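Local coordinates for protein ribonucleotide monophosphatase NagD (Escherichia coli, PDB 2C4N) that hydrolyses ribonucleoside 5'-monophosphates, UMP among them, to the nucleoside and phosphate, using a magnesium ion as cofactor, at residues Ala25-Gly30 and Pro242-Ile247; Lys86-Gly91 and Ala131-Asn136. All blocks are in the same frame, centred on the assembly; numbering follows the deposited sequence.

Interaction 1 (Ala25-Gly30 and Pro242-Ile247)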
loop_
_atom_site.group_PDB
_atom_site.type_symbol
_atom_site.label_atom_id
_atom_site.label_comp_id
_atom_site.label_asym_id
_atom_site.label_seq_id
_atom_site.Cartn_x
_atom_site.Cartn_y
_atom_site.Cartn_z
ATOM N N ALA A 25 -17.947 36.871 -4.377
ATOM C CA ALA A 25 -17.493 38.249 -4.541
ATOM C C ALA A 25 -17.652 39.059 -3.256
ATOM O O ALA A 25 -16.706 39.697 -2.792
ATOM C CB ALA A 25 -18.254 38.916 -5.685
ATOM N N GLU A 26 -18.849 39.024 -2.678
ATOM C CA GLU A 26 -19.132 39.760 -1.452
ATOM C C GLU A 26 -18.259 39.274 -0.296
ATOM O O GLU A 26 -17.785 40.069 0.519
ATOM C CB GLU A 26 -20.609 39.608 -1.080
ATOM C CG GLU A 26 -21.060 40.510 0.056
ATOM C CD GLU A 26 -21.001 41.983 -0.306
ATOM O OE1 GLU A 26 -19.900 42.479 -0.630
ATOM O OE2 GLU A 26 -22.058 42.647 -0.267
ATOM N N PHE A 27 -18.052 37.963 -0.228
ATOM C CA PHE A 27 -17.233 37.369 0.821
ATOM C C PHE A 27 -15.815 37.919 0.760
ATOM O O PHE A 27 -15.281 38.402 1.759
ATOM C CB PHE A 27 -17.203 35.846 0.659
ATOM C CG PHE A 27 -16.265 35.149 1.602
ATOM C CD1 PHE A 27 -16.481 35.179 2.976
ATOM C CD2 PHE A 27 -15.169 34.445 1.112
ATOM C CE1 PHE A 27 -15.618 34.518 3.852
ATOM C CE2 PHE A 27 -14.300 33.781 1.977
ATOM C CZ PHE A 27 -14.526 33.817 3.353
ATOM N N LEU A 28 -15.209 37.850 -0.421
ATOM C CA LEU A 28 -13.844 38.328 -0.609
ATOM C C LEU A 28 -13.707 39.835 -0.414
ATOM O O LEU A 28 -12.779 40.295 0.255
ATOM C CB LEU A 28 -13.343 37.930 -1.999
ATOM C CG LEU A 28 -13.227 36.417 -2.239
ATOM C CD1 LEU A 28 -12.681 36.154 -3.637
ATOM C CD2 LEU A 28 -12.312 35.804 -1.187
ATOM N N HIS A 29 -14.625 40.602 -0.991
ATOM C CA HIS A 29 -14.579 42.055 -0.856
ATOM C C HIS A 29 -14.691 42.465 0.608
ATOM O O HIS A 29 -14.054 43.427 1.039
ATOM C CB HIS A 29 -15.695 42.711 -1.675
ATOM C CG HIS A 29 -15.521 42.567 -3.157
ATOM N ND1 HIS A 29 -14.329 42.835 -3.795
ATOM C CD2 HIS A 29 -16.391 42.194 -4.126
ATOM C CE1 HIS A 29 -14.471 42.631 -5.093
ATOM N NE2 HIS A 29 -15.712 42.242 -5.320
ATOM N N GLY A 30 -15.492 41.728 1.371
ATOM C CA GLY A 30 -15.645 42.033 2.782
ATOM C C GLY A 30 -14.327 41.878 3.515
ATOM O O GLY A 30 -13.976 42.693 4.371
ATOM N N PRO A 242 -22.760 26.062 4.751
ATOM C CA PRO A 242 -23.130 25.537 3.436
ATOM C C PRO A 242 -22.187 26.118 2.380
ATOM O O PRO A 242 -21.743 25.412 1.479
ATOM C CB PRO A 242 -24.566 26.026 3.261
ATOM C CG PRO A 242 -25.080 26.059 4.668
ATOM C CD PRO A 242 -23.923 26.676 5.417
ATOM N N SER A 243 -21.874 27.406 2.513
ATOM C CA SER A 243 -20.984 28.084 1.569
ATOM C C SER A 243 -20.409 29.335 2.211
ATOM O O SER A 243 -20.765 29.676 3.332
ATOM C CB SER A 243 -21.747 28.477 0.300
ATOM O OG SER A 243 -22.633 29.551 0.563
ATOM N N VAL A 244 -19.521 30.022 1.497
ATOM C CA VAL A 244 -18.913 31.241 2.020
ATOM C C VAL A 244 -19.939 32.346 2.291
ATOM O O VAL A 244 -19.684 33.263 3.072
ATOM C CB VAL A 244 -17.837 31.792 1.054
ATOM C CG1 VAL A 244 -16.633 30.854 1.029
ATOM C CG2 VAL A 244 -18.416 31.949 -0.352
ATOM N N ALA A 245 -21.101 32.248 1.658
ATOM C CA ALA A 245 -22.146 33.255 1.819
ATOM C C ALA A 245 -22.577 33.498 3.264
ATOM O O ALA A 245 -22.941 34.622 3.622
ATOM C CB ALA A 245 -23.355 32.880 0.974
ATOM N N GLU A 246 -22.540 32.460 4.094
ATOM C CA GLU A 246 -22.943 32.611 5.489
ATOM C C GLU A 246 -21.794 32.799 6.470
ATOM O O GLU A 246 -22.026 32.971 7.665
ATOM C CB GLU A 246 -23.789 31.413 5.934
ATOM C CG GLU A 246 -25.107 31.259 5.195
ATOM C CD GLU A 246 -26.005 30.225 5.838
ATOM O OE1 GLU A 246 -25.475 29.339 6.544
ATOM O OE2 GLU A 246 -27.239 30.291 5.633
ATOM N N ILE A 247 -20.558 32.761 5.986
ATOM C CA ILE A 247 -19.418 32.939 6.883
ATOM C C ILE A 247 -19.420 34.374 7.409
ATOM O O ILE A 247 -19.365 35.321 6.624
ATOM C CB ILE A 247 -18.061 32.688 6.159
ATOM C CG1 ILE A 247 -17.956 31.229 5.720
ATOM C CG2 ILE A 247 -16.895 33.024 7.082
ATOM C CD1 ILE A 247 -16.676 30.920 4.946
#

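Interaction 2 (Lys86-Gly91 and Ala131-Asn136)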
loop_
_atom_site.group_PDB
_atom_site.type_symbol
_atom_site.label_atom_id
_atom_site.label_comp_id
_atom_site.label_asym_id
_atom_site.label_seq_id
_atom_site.Cartn_x
_atom_site.Cartn_y
_atom_site.Cartn_z
ATOM N N LYS A 86 19.726 23.185 -10.332
ATOM C CA LYS A 86 19.573 22.438 -11.574
ATOM C C LYS A 86 18.458 21.429 -11.374
ATOM O O LYS A 86 18.476 20.662 -10.412
ATOM C CB LYS A 86 20.867 21.711 -11.940
ATOM C CG LYS A 86 21.932 22.602 -12.548
ATOM C CD LYS A 86 23.074 21.774 -13.116
ATOM C CE LYS A 86 24.037 22.633 -13.929
ATOM N NZ LYS A 86 24.690 23.686 -13.101
ATOM N N ALA A 87 17.485 21.423 -12.277
ATOM C CA ALA A 87 16.374 20.502 -12.137
ATOM C C ALA A 87 15.846 19.952 -13.448
ATOM O O ALA A 87 15.844 20.635 -14.472
ATOM C CB ALA A 87 15.233 21.189 -11.388
ATOM N N TYR A 88 15.420 18.696 -13.411
ATOM C CA TYR A 88 14.805 18.086 -14.572
ATOM C C TYR A 88 13.330 18.253 -14.224
ATOM O O TYR A 88 12.872 17.770 -13.182
ATOM C CB TYR A 88 15.160 16.604 -14.699
ATOM C CG TYR A 88 14.375 15.933 -15.797
ATOM C CD1 TYR A 88 13.369 15.013 -15.501
ATOM C CD2 TYR A 88 14.584 16.272 -17.133
ATOM C CE1 TYR A 88 12.588 14.451 -16.507
ATOM C CE2 TYR A 88 13.807 15.719 -18.148
ATOM C CZ TYR A 88 12.809 14.810 -17.828
ATOM O OH TYR A 88 12.025 14.278 -18.827
ATOM N N VAL A 89 12.592 18.952 -15.077
ATOM C CA VAL A 89 11.193 19.209 -14.801
ATOM C C VAL A 89 10.217 18.496 -15.716
ATOM O O VAL A 89 10.371 18.484 -16.937
ATOM C CB VAL A 89 10.894 20.731 -14.858
ATOM C CG1 VAL A 89 9.431 20.998 -14.532
ATOM C CG2 VAL A 89 11.801 21.472 -13.881
ATOM N N VAL A 90 9.220 17.878 -15.096
ATOM C CA VAL A 90 8.158 17.196 -15.816
ATOM C C VAL A 90 6.969 18.113 -15.570
ATOM O O VAL A 90 6.257 17.981 -14.581
ATOM C CB VAL A 90 7.865 15.798 -15.226
ATOM C CG1 VAL A 90 6.669 15.170 -15.936
ATOM C CG2 VAL A 90 9.092 14.901 -15.374
ATOM N N GLY A 91 6.783 19.079 -16.460
ATOM C CA GLY A 91 5.690 20.017 -16.299
ATOM C C GLY A 91 5.760 21.068 -17.381
ATOM O O GLY A 91 6.628 21.003 -18.248
ATOM N N ALA A 131 12.516 8.805 -13.642
ATOM C CA ALA A 131 12.762 7.609 -12.843
ATOM C C ALA A 131 14.263 7.352 -12.713
ATOM O O ALA A 131 14.751 7.008 -11.639
ATOM C CB ALA A 131 12.071 6.400 -13.478
ATOM N N TYR A 132 14.985 7.525 -13.813
ATOM C CA TYR A 132 16.431 7.330 -13.825
ATOM C C TYR A 132 17.122 8.280 -12.844
ATOM O O TYR A 132 17.962 7.858 -12.049
ATOM C CB TYR A 132 16.970 7.567 -15.235
ATOM C CG TYR A 132 18.480 7.557 -15.323
ATOM C CD1 TYR A 132 19.193 6.359 -15.348
ATOM C CD2 TYR A 132 19.196 8.752 -15.370
ATOM C CE1 TYR A 132 20.587 6.351 -15.419
ATOM C CE2 TYR A 132 20.587 8.755 -15.440
ATOM C CZ TYR A 132 21.275 7.554 -15.465
ATOM O OH TYR A 132 22.649 7.559 -15.537
ATOM N N PHE A 133 16.771 9.562 -12.903
ATOM C CA PHE A 133 17.378 10.545 -12.007
ATOM C C PHE A 133 17.027 10.312 -10.538
ATOM O O PHE A 133 17.889 10.405 -9.663
ATOM C CB PHE A 133 16.974 11.965 -12.412
ATOM C CG PHE A 133 17.512 12.392 -13.752
ATOM C CD1 PHE A 133 18.864 12.242 -14.052
ATOM C CD2 PHE A 133 16.670 12.954 -14.711
ATOM C CE1 PHE A 133 19.371 12.645 -15.290
ATOM C CE2 PHE A 133 17.167 13.362 -15.952
ATOM C CZ PHE A 133 18.522 13.205 -16.240
ATOM N N VAL A 134 15.763 10.017 -10.262
ATOM C CA VAL A 134 15.341 9.780 -8.886
ATOM C C VAL A 134 16.035 8.540 -8.348
ATOM O O VAL A 134 16.527 8.535 -7.221
ATOM C CB VAL A 134 13.803 9.608 -8.791
ATOM C CG1 VAL A 134 13.398 9.184 -7.379
ATOM C CG2 VAL A 134 13.119 10.923 -9.144
ATOM N N ALA A 135 16.086 7.494 -9.161
ATOM C CA ALA A 135 16.735 6.262 -8.750
ATOM C C ALA A 135 18.211 6.503 -8.457
ATOM O O ALA A 135 18.802 5.819 -7.621
ATOM C CB ALA A 135 16.585 5.211 -9.831
ATOM N N ASN A 136 18.805 7.440 -9.158
ATOM C CA ASN A 136 20.167 7.839 -8.956
ATOM C C ASN A 136 20.445 8.914 -7.935
ATOM O O ASN A 136 21.509 9.451 -7.892
ATOM C CB ASN A 136 20.893 8.085 -10.271
ATOM C CG ASN A 136 21.229 6.810 -10.987
ATOM O OD1 ASN A 136 22.208 6.175 -10.653
ATOM N ND2 ASN A 136 20.467 6.454 -11.955
#

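Interaction 1 (Ala25-Gly30 and Pro242-Ile247)
F27, on helix 24-33, comes nearest V244, at the start of a 3-10 turn that follows strand 239-241, their CA atoms 6.5 Å apart. No hydrogen bond joins the two segments; one phenyl ring and two branched side chains make the contact. With CG anti to the backbone N (chi1 174°), the ring of F27 extends from the helix toward the turn. V244 lies over one of its faces: CB is 3.9 Å from the ring centroid and 19° off the normal, a CH-pi contact displaced toward the rim near CG. Along the CD2-CE2 side of the ring, V244 CG1 is 3.9 Å from F27 CE2. I247 meets the other part of the rim obliquely, with its CG2 3.8 Å from F27 CE1 and its CD1 3.9 Å from F27 CZ. The 3-10 turn, closed by I247 N to V244 O at 3.1 Å, brings V244 and I247 to the same ring, and S243 OG accepts from A245 N at 3.3 Å in an ST turn. The carboxy-terminal I250 also packs on F27. V244 touches V13 in the DxDx(T/V) motif of the HAD superfamily, whose D9 and D11 bind the magnesium; the ion is about 11 Å from the V244 side chain. I247 rests on Y241 of strand 239-241 and on I218 and V220 of strand 216-220, while L28 turns to L38 and L40 of strand 38-42, so helix 24-33 and the turn pack on strands of one parallel sheet.

Interaction 2 (Lys86-Gly91 and Ala131-Asn136)
Y88, in strand 86-90, and F133, near the end of helix 124-135, bring their backbones no closer than 8.4 Å between CA atoms, a gap that two aromatic rings bridge. The tyrosine projects toward the helix with CG anti to its own N (chi1 172°), and the phenylalanine reaches back across it at about a right angle. F133 CE2 stands over one face of the Y88 ring, 3.8 Å from Y88 CG, while F133 CD2 falls beyond the rim, beside CG and 4.0 Å from Y88 CB. The planes are inclined at 53° with centroids 5.4 Å apart, an oblique pair, neither stacked nor edge-to-face. Helix 124-135 links strands 105-116 and 139-142 of a four-stranded parallel sheet, a beta-alpha-beta crossover in what is probably the cap domain of this HAD phosphatase; strand 86-90 is one of the sheet's two edge strands within the chain, beside 105-116. Y88 also packs on M126, K129 and A130 of the helix, and F133 on P111 and V114 of the neighbouring strand. At the helix end, Y132 O is gripped twice, by N136 N at 3.0 Å and by N136 ND2 at 2.9 Å (N-H...O 160°), from opposite faces of its plane. The same ND2 lies over a face of the Y132 ring, 3.5 Å above its plane and toward the rim. F152 of a second subunit packs against Y132, A135 and N136.

From the N terminus the chain first lays down strand 5-9 and then helix 24-33, whose residues 25-30 wait more than two hundred positions for their partner. It next builds strands 38-42 and 68-70 before entering the second, four-stranded sheet at strand 86-90. There interaction 2 closes a shorter loop, its ends 40 residues apart in sequence, taking in helix 94-101, strand 105-116 and the first turns of helix 124-135. Strands 196-200, 216-220 and 239-241 complete the six-stranded core sheet, and residues 242-247 close interaction 1. Interaction 2 thus lies wholly within interaction 1's span. Interaction 1 joins helix 24-33 to the loop after strand 239-241; interaction 2, centred 42 Å away, joins edge strand 86-90 to helix 124-135.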